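PDB 3ERV: putative C39-like peptidase from Bacillus anthracis, which is of unknown function but, as a C39-like member of the papain-type peptidase clan, probably cleaves peptide bonds with a cysteine nucleophile. Local coordinates for residues G106-P111 with G169-T174; L115-K118 with K123-D126; V180-I183 with S189-I192. All coordinates share one frame; numbering follows the deposited sequence.

Interaction 1: G106-P111 with G169-T174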
loop_
_atom_site.group_PDB
_atom_site.type_symbol
_atom_site.label_atom_id
_atom_site.label_comp_id
_atom_site.label_asym_id
_atom_site.label_seq_id
_atom_site.Cartn_x
_atom_site.Cartn_y
_atom_site.Cartn_z
ATOM N N GLY A 106 -4.556 9.789 -0.039
ATOM C CA GLY A 106 -4.274 8.370 0.258
ATOM C C GLY A 106 -3.889 8.317 1.718
ATOM O O GLY A 106 -4.142 9.272 2.475
ATOM N N VAL A 107 -3.252 7.227 2.114
ATOM C CA VAL A 107 -2.923 7.012 3.511
ATOM C C VAL A 107 -1.588 6.290 3.511
ATOM O O VAL A 107 -1.302 5.505 2.607
ATOM C CB VAL A 107 -4.022 6.179 4.247
ATOM C CG1 VAL A 107 -4.143 4.795 3.598
ATOM C CG2 VAL A 107 -3.674 6.027 5.727
ATOM N N TYR A 108 -0.751 6.569 4.502
ATOM C CA TYR A 108 0.573 5.976 4.542
ATOM C C TYR A 108 0.597 4.782 5.512
ATOM O O TYR A 108 -0.430 4.351 6.019
ATOM C CB TYR A 108 1.630 7.042 4.865
ATOM C CG TYR A 108 2.024 7.911 3.670
ATOM C CD1 TYR A 108 1.495 7.648 2.397
ATOM C CD2 TYR A 108 2.965 8.974 3.795
ATOM C CE1 TYR A 108 1.846 8.408 1.289
ATOM C CE2 TYR A 108 3.337 9.747 2.673
ATOM C CZ TYR A 108 2.767 9.444 1.409
ATOM O OH TYR A 108 3.081 10.167 0.248
ATOM N N HIS A 109 1.782 4.245 5.766
ATOM C CA HIS A 109 1.905 2.994 6.458
ATOM C C HIS A 109 1.372 2.992 7.922
ATOM O O HIS A 109 0.845 1.987 8.379
ATOM C CB HIS A 109 3.369 2.524 6.405
ATOM C CG HIS A 109 4.277 3.307 7.304
ATOM N ND1 HIS A 109 4.581 2.898 8.589
ATOM C CD2 HIS A 109 4.916 4.488 7.122
ATOM C CE1 HIS A 109 5.381 3.793 9.158
ATOM N NE2 HIS A 109 5.602 4.764 8.285
ATOM N N GLY A 110 1.503 4.091 8.662
ATOM C CA GLY A 110 1.103 4.054 10.096
ATOM C C GLY A 110 -0.364 3.662 10.320
ATOM O O GLY A 110 -0.699 2.620 10.946
ATOM N N PRO A 111 -1.272 4.497 9.826
ATOM C CA PRO A 111 -2.723 4.295 9.944
ATOM C C PRO A 111 -3.099 2.996 9.232
ATOM O O PRO A 111 -3.954 2.242 9.678
ATOM C CB PRO A 111 -3.306 5.519 9.180
ATOM C CG PRO A 111 -2.141 6.564 9.183
ATOM C CD PRO A 111 -0.917 5.697 9.055
ATOM N N GLY A 169 4.373 18.482 10.575
ATOM C CA GLY A 169 5.562 18.608 9.758
ATOM C C GLY A 169 5.267 18.401 8.284
ATOM O O GLY A 169 4.148 18.103 7.894
ATOM N N ASP A 170 6.299 18.562 7.475
ATOM C CA ASP A 170 6.166 18.498 6.028
ATOM C C ASP A 170 6.088 17.066 5.589
ATOM O O ASP A 170 6.682 16.181 6.209
ATOM C CB ASP A 170 7.376 19.140 5.369
ATOM C CG ASP A 170 7.556 20.575 5.783
ATOM O OD1 ASP A 170 6.627 21.123 6.447
ATOM O OD2 ASP A 170 8.622 21.159 5.443
ATOM N N VAL A 171 5.324 16.838 4.541
ATOM C CA VAL A 171 5.296 15.525 3.961
ATOM C C VAL A 171 5.353 15.653 2.448
ATOM O O VAL A 171 4.714 16.513 1.864
ATOM C CB VAL A 171 4.078 14.641 4.457
ATOM C CG1 VAL A 171 2.806 15.461 4.526
ATOM C CG2 VAL A 171 3.846 13.435 3.523
ATOM N N SER A 172 6.142 14.783 1.833
ATOM C CA SER A 172 6.223 14.725 0.389
ATOM C C SER A 172 5.132 13.837 -0.194
ATOM O O SER A 172 4.969 12.679 0.228
ATOM C CB SER A 172 7.588 14.218 -0.024
ATOM O OG SER A 172 8.552 15.165 0.415
ATOM N N ILE A 173 4.361 14.418 -1.118
ATOM C CA ILE A 173 3.290 13.737 -1.803
ATOM C C ILE A 173 3.460 13.829 -3.327
ATOM O O ILE A 173 4.130 14.725 -3.847
ATOM C CB ILE A 173 1.872 14.294 -1.381
ATOM C CG1 ILE A 173 1.603 15.670 -1.977
ATOM C CG2 ILE A 173 1.620 14.225 0.167
ATOM C CD1 ILE A 173 0.750 15.559 -3.202
ATOM N N THR A 174 2.926 12.847 -4.029
ATOM C CA THR A 174 2.827 12.901 -5.454
ATOM C C THR A 174 1.477 12.315 -5.827
ATOM O O THR A 174 1.106 11.287 -5.281
ATOM C CB THR A 174 3.949 12.096 -6.195
ATOM O OG1 THR A 174 3.567 11.982 -7.569
ATOM C CG2 THR A 174 4.138 10.676 -5.629
#

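Interaction 2: L115-K118 with K123-D126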
loop_
_atom_site.group_PDB
_atom_site.type_symbol
_atom_site.label_atom_id
_atom_site.label_comp_id
_atom_site.label_asym_id
_atom_site.label_seq_id
_atom_site.Cartn_x
_atom_site.Cartn_y
_atom_site.Cartn_z
ATOM N N LEU A 115 -4.907 -0.379 10.998
ATOM C CA LEU A 115 -6.105 -1.043 10.537
ATOM C C LEU A 115 -5.801 -2.533 10.443
ATOM O O LEU A 115 -6.654 -3.354 10.775
ATOM C CB LEU A 115 -6.586 -0.483 9.179
ATOM C CG LEU A 115 -7.881 -1.045 8.544
ATOM C CD1 LEU A 115 -9.035 -1.141 9.567
ATOM C CD2 LEU A 115 -8.310 -0.185 7.364
ATOM N N ALA A 116 -4.598 -2.873 9.961
ATOM C CA ALA A 116 -4.232 -4.285 9.812
ATOM C C ALA A 116 -4.274 -4.999 11.178
ATOM O O ALA A 116 -4.693 -6.169 11.279
ATOM C CB ALA A 116 -2.805 -4.439 9.188
ATOM N N LYS A 117 -3.781 -4.296 12.198
ATOM C CA LYS A 117 -3.769 -4.810 13.580
ATOM C C LYS A 117 -5.157 -5.056 14.173
ATOM O O LYS A 117 -5.304 -5.917 15.013
ATOM C CB LYS A 117 -3.040 -3.826 14.490
ATOM C CG LYS A 117 -1.584 -3.737 14.253
ATOM C CD LYS A 117 -0.879 -3.823 15.613
ATOM C CE LYS A 117 -0.440 -5.239 15.878
ATOM N NZ LYS A 117 -0.196 -5.428 17.357
ATOM N N LYS A 118 -6.164 -4.303 13.737
ATOM C CA LYS A 118 -7.517 -4.542 14.177
ATOM C C LYS A 118 -7.869 -6.005 13.870
ATOM O O LYS A 118 -8.527 -6.698 14.663
ATOM C CB LYS A 118 -8.509 -3.612 13.460
ATOM C CG LYS A 118 -9.929 -3.702 14.015
ATOM C CD LYS A 118 -11.007 -3.012 13.141
ATOM C CE LYS A 118 -12.422 -3.330 13.644
ATOM N NZ LYS A 118 -13.027 -4.463 12.863
ATOM N N LYS A 123 -0.337 -10.794 14.636
ATOM C CA LYS A 123 0.483 -11.179 13.451
ATOM C C LYS A 123 0.881 -10.041 12.513
ATOM O O LYS A 123 1.838 -10.147 11.763
ATOM C CB LYS A 123 -0.255 -12.238 12.630
ATOM C CG LYS A 123 -0.616 -13.460 13.410
ATOM C CD LYS A 123 -1.207 -14.507 12.511
ATOM C CE LYS A 123 -1.755 -15.663 13.338
ATOM N NZ LYS A 123 -2.145 -16.839 12.503
ATOM N N ALA A 124 0.118 -8.964 12.506
ATOM C CA ALA A 124 0.401 -7.874 11.577
ATOM C C ALA A 124 1.767 -7.244 11.944
ATOM O O ALA A 124 2.110 -7.110 13.143
ATOM C CB ALA A 124 -0.715 -6.850 11.612
ATOM N N VAL A 125 2.572 -6.917 10.923
ATOM C CA VAL A 125 3.879 -6.293 11.134
ATOM C C VAL A 125 4.069 -5.121 10.152
ATOM O O VAL A 125 3.602 -5.162 9.002
ATOM C CB VAL A 125 5.056 -7.305 10.923
ATOM C CG1 VAL A 125 5.034 -8.383 11.990
ATOM C CG2 VAL A 125 4.962 -7.960 9.544
ATOM N N ASP A 126 4.722 -4.066 10.625
ATOM C CA ASP A 126 5.060 -2.932 9.783
ATOM C C ASP A 126 6.528 -3.067 9.377
ATOM O O ASP A 126 7.440 -2.975 10.223
ATOM C CB ASP A 126 4.860 -1.640 10.553
ATOM C CG ASP A 126 4.946 -0.405 9.657
ATOM O OD1 ASP A 126 5.606 -0.444 8.584
ATOM O OD2 ASP A 126 4.290 0.583 10.011
#

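Interaction 3: V180-I183 with S189-I192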
loop_
_atom_site.group_PDB
_atom_site.type_symbol
_atom_site.label_atom_id
_atom_site.label_comp_id
_atom_site.label_asym_id
_atom_site.label_seq_id
_atom_site.Cartn_x
_atom_site.Cartn_y
_atom_site.Cartn_z
ATOM N N VAL A 180 0.009 -1.366 -3.860
ATOM C CA VAL A 180 -0.162 -2.684 -4.485
ATOM C C VAL A 180 0.303 -3.770 -3.495
ATOM O O VAL A 180 0.903 -3.482 -2.459
ATOM C CB VAL A 180 0.611 -2.814 -5.879
ATOM C CG1 VAL A 180 0.243 -1.670 -6.876
ATOM C CG2 VAL A 180 2.105 -2.893 -5.676
ATOM N N VAL A 181 0.013 -5.021 -3.819
ATOM C CA VAL A 181 0.476 -6.156 -3.034
ATOM C C VAL A 181 1.599 -6.816 -3.788
ATOM O O VAL A 181 1.401 -7.213 -4.949
ATOM C CB VAL A 181 -0.654 -7.240 -2.780
ATOM C CG1 VAL A 181 -0.149 -8.321 -1.803
ATOM C CG2 VAL A 181 -1.971 -6.565 -2.271
ATOM N N LEU A 182 2.751 -6.925 -3.127
ATOM C CA LEU A 182 3.892 -7.698 -3.613
ATOM C C LEU A 182 3.660 -9.181 -3.376
ATOM O O LEU A 182 3.547 -9.644 -2.225
ATOM C CB LEU A 182 5.190 -7.259 -2.925
ATOM C CG LEU A 182 6.469 -8.059 -3.279
ATOM C CD1 LEU A 182 6.869 -7.888 -4.747
ATOM C CD2 LEU A 182 7.628 -7.680 -2.374
ATOM N N ILE A 183 3.562 -9.940 -4.451
ATOM C CA ILE A 183 3.240 -11.320 -4.290
ATOM C C ILE A 183 4.297 -12.256 -4.866
ATOM O O ILE A 183 4.137 -13.486 -4.813
ATOM C CB ILE A 183 1.877 -11.675 -4.928
ATOM C CG1 ILE A 183 1.940 -11.610 -6.472
ATOM C CG2 ILE A 183 0.679 -10.845 -4.272
ATOM C CD1 ILE A 183 0.708 -12.325 -7.138
ATOM N N SER A 189 12.237 -9.503 -12.492
ATOM C CA SER A 189 10.905 -8.895 -12.229
ATOM C C SER A 189 10.407 -8.965 -10.780
ATOM O O SER A 189 10.900 -9.749 -9.989
ATOM C CB SER A 189 9.847 -9.537 -13.140
ATOM O OG SER A 189 10.021 -9.129 -14.487
ATOM N N VAL A 190 9.426 -8.128 -10.444
ATOM C CA VAL A 190 8.546 -8.440 -9.311
ATOM C C VAL A 190 7.155 -8.668 -9.867
ATOM O O VAL A 190 6.846 -8.229 -10.987
ATOM C CB VAL A 190 8.476 -7.357 -8.201
ATOM C CG1 VAL A 190 9.837 -7.176 -7.530
ATOM C CG2 VAL A 190 7.923 -6.048 -8.727
ATOM N N TYR A 191 6.339 -9.371 -9.076
ATOM C CA TYR A 191 4.982 -9.723 -9.453
ATOM C C TYR A 191 4.015 -9.115 -8.423
ATOM O O TYR A 191 4.218 -9.263 -7.209
ATOM C CB TYR A 191 4.858 -11.254 -9.515
ATOM C CG TYR A 191 5.769 -11.843 -10.571
ATOM C CD1 TYR A 191 5.303 -12.061 -11.867
ATOM C CD2 TYR A 191 7.094 -12.159 -10.281
ATOM C CE1 TYR A 191 6.137 -12.580 -12.854
ATOM C CE2 TYR A 191 7.947 -12.680 -11.262
ATOM C CZ TYR A 191 7.460 -12.887 -12.542
ATOM O OH TYR A 191 8.283 -13.408 -13.520
ATOM N N ILE A 192 2.988 -8.416 -8.894
ATOM C CA ILE A 192 2.107 -7.727 -7.969
ATOM C C ILE A 192 0.630 -8.000 -8.230
ATOM O O ILE A 192 0.246 -8.474 -9.313
ATOM C CB ILE A 192 2.350 -6.205 -8.015
ATOM C CG1 ILE A 192 1.968 -5.664 -9.399
ATOM C CG2 ILE A 192 3.817 -5.871 -7.653
ATOM C CD1 ILE A 192 2.209 -4.187 -9.566
#

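Interaction 1: G106-P111 with G169-T174
Tyr108, extended and at the N-cap position of helix 109-119, faces Val171, Ser172 and Ile173 where strand 169-173 runs past it with an extended backbone. Only the tyrosine reaches across from its segment, and its ring bridges the gap with the hydroxyl leading. Chi1 of -79° sets CG beside the backbone N and anti to the carbonyl carbon, which carries the ring out from the helix start toward the strand. Tyr108 OH comes to 3.1 Å from Ser172 O; this carbonyl oxygen lies at the phenol edge, near the ring plane. Tyr108 OH is also hydrogen-bonded to Tyr105 OH, its stronger polar partner, which in turn receives a weak bond from Thr174 N, so that the paired phenols link the helix start to the passing chain at Thr174 as well.

Strand 169-173 is the second arm of a two-stranded antiparallel hairpin, paired with strand 162-166 through backbone bonds of Val171 with Trp164 and Ile173 with Thr162. The contact therefore docks this hairpin, separate from the main sheet, against the start of a helix, in a chain whose family is consistent with the papain-like fold expected of this clan.

An apolar contact adds to this polar approach. Val171 CG2 meets Tyr108 CE2 at 3.8 Å, approaching the ring obliquely; it is the methyl anti to the backbone N that does so. Ile173 comes no nearer than 4.1 Å, from Ile173 CA to Tyr108 OH, and the end of its side chain leads away. Beyond the strand, the Tyr108 side chain rests on Asn90, Met216 and Gln219.

Interaction 2: L115-K118 with K123-D126
Ala116, Lys117 and Ala124 meet without any aromatic ring or planar side chain, and the flat group that matters is the peptide unit joining Ala116 to Lys117. Ala124 CB sits over one face of it, 4.0 Å from Lys117 N along a line nearly perpendicular to the plane. On that same face the methyl is bracketed by two side chains rising near the ends of the peptide: Ala116 CB, 4.0 Å from Ala124 CB, and Lys117 CG, 4.2 Å from Ala124 CB. The Lys117 CG methylene is there because its first torsion, -69°, turns CG back beside its own backbone N. Further bends at chi2 and chi3 bring the aliphatic chain alongside the strand, with Lys117 CE 4.2 Å from Ala124 O, before NZ hydrogen-bonds to Pro121 O in the connecting turn.

The backbones come close, Lys117 CA and Ala124 CA being 5.5 Å apart, the small Ala124 side chain allowing this approach. Here helix 109-119 turns back through a short connection into strand 124-126, which pairs antiparallel with strand 220-223 at the margin of the main sheet. Ala116 also touches Ile221 of that strand and Leu55 of helix 50-61, so its methyl is buried between helix and sheet.

No hydrogen bond or salt bridge crosses between 115-118 and 123-126. Cohesion is by van der Waals contact of methyl, methylene and peptide surface, and the lysine charge is directed to the carbonyl of the turn, leaving its hydrocarbon part to pack.

Interaction 3: V180-I183 with S189-I192
Ile183 N donates to Tyr191 O at 2.9 Å. Next to this bond, Leu182 and Ile192 form an antiparallel non-hydrogen-bonded pair, and Ile192 CA lies 3.1 Å from Val181 O, a bent CA-H...O contact. The short segments make an angle of 122° in their N-to-C directions, so they diverge markedly here.

On the face bearing Leu182 and Ile192, Leu182 CD1 lies 3.8 Å from Val190 CB, the two side chains crossing at about a right angle. Chi1 of 176° places Leu182 CG anti to the backbone N and lets the branch reach over toward Val190. Val180 CG2 meets Ile192 CG2 at 4.0 Å. Ile183 CG1 packs on the Tyr191 carbonyl, 3.4 Å from Tyr191 O, and beside Tyr191 CB.

Strands 177-185 and 189-193 form a beta hairpin in the main antiparallel sheet. In its turn, Asp186 takes a hydrogen bond from Ser189 N on OD1 and is hydrogen-bonded to Tyr191 OH through OD2. Further backbone bonds fix the register: Val181 with Arg193 within the hairpin, Val180 with Ile147 and Leu182 with Val145 to strand 145-150, and Val190 with Val204 to strand 203-205. Above the apolar face, Leu182 packs on Leu135 and Val139 of helix 132-140, Val190 on Tyr136, and both Val190 and Ile192 on Phe209 of helix 206-215.

How the interactions relate
Interactions 1 and 2 share helix 109-119: the first uses its N-terminal start, the second its later turns, with centres 18 Å apart. They touch where His109 ND1 lies 2.7 Å from Asp126 OD2, a probable hydrogen bond between the helix start and strand 124-126. Interaction 3 stands on the other side of the chain's centre from interaction 1, nearest atoms about 10 Å apart, although strand 169-173 is followed directly by strand 177-185. Interactions 2 and 3 reach the same sheet, about 12 Å apart at nearest atoms. Cys50, His178 and Asp194 are placed as in a papain-like catalytic triad, which they probably form; Val180 of interaction 3 touches that group.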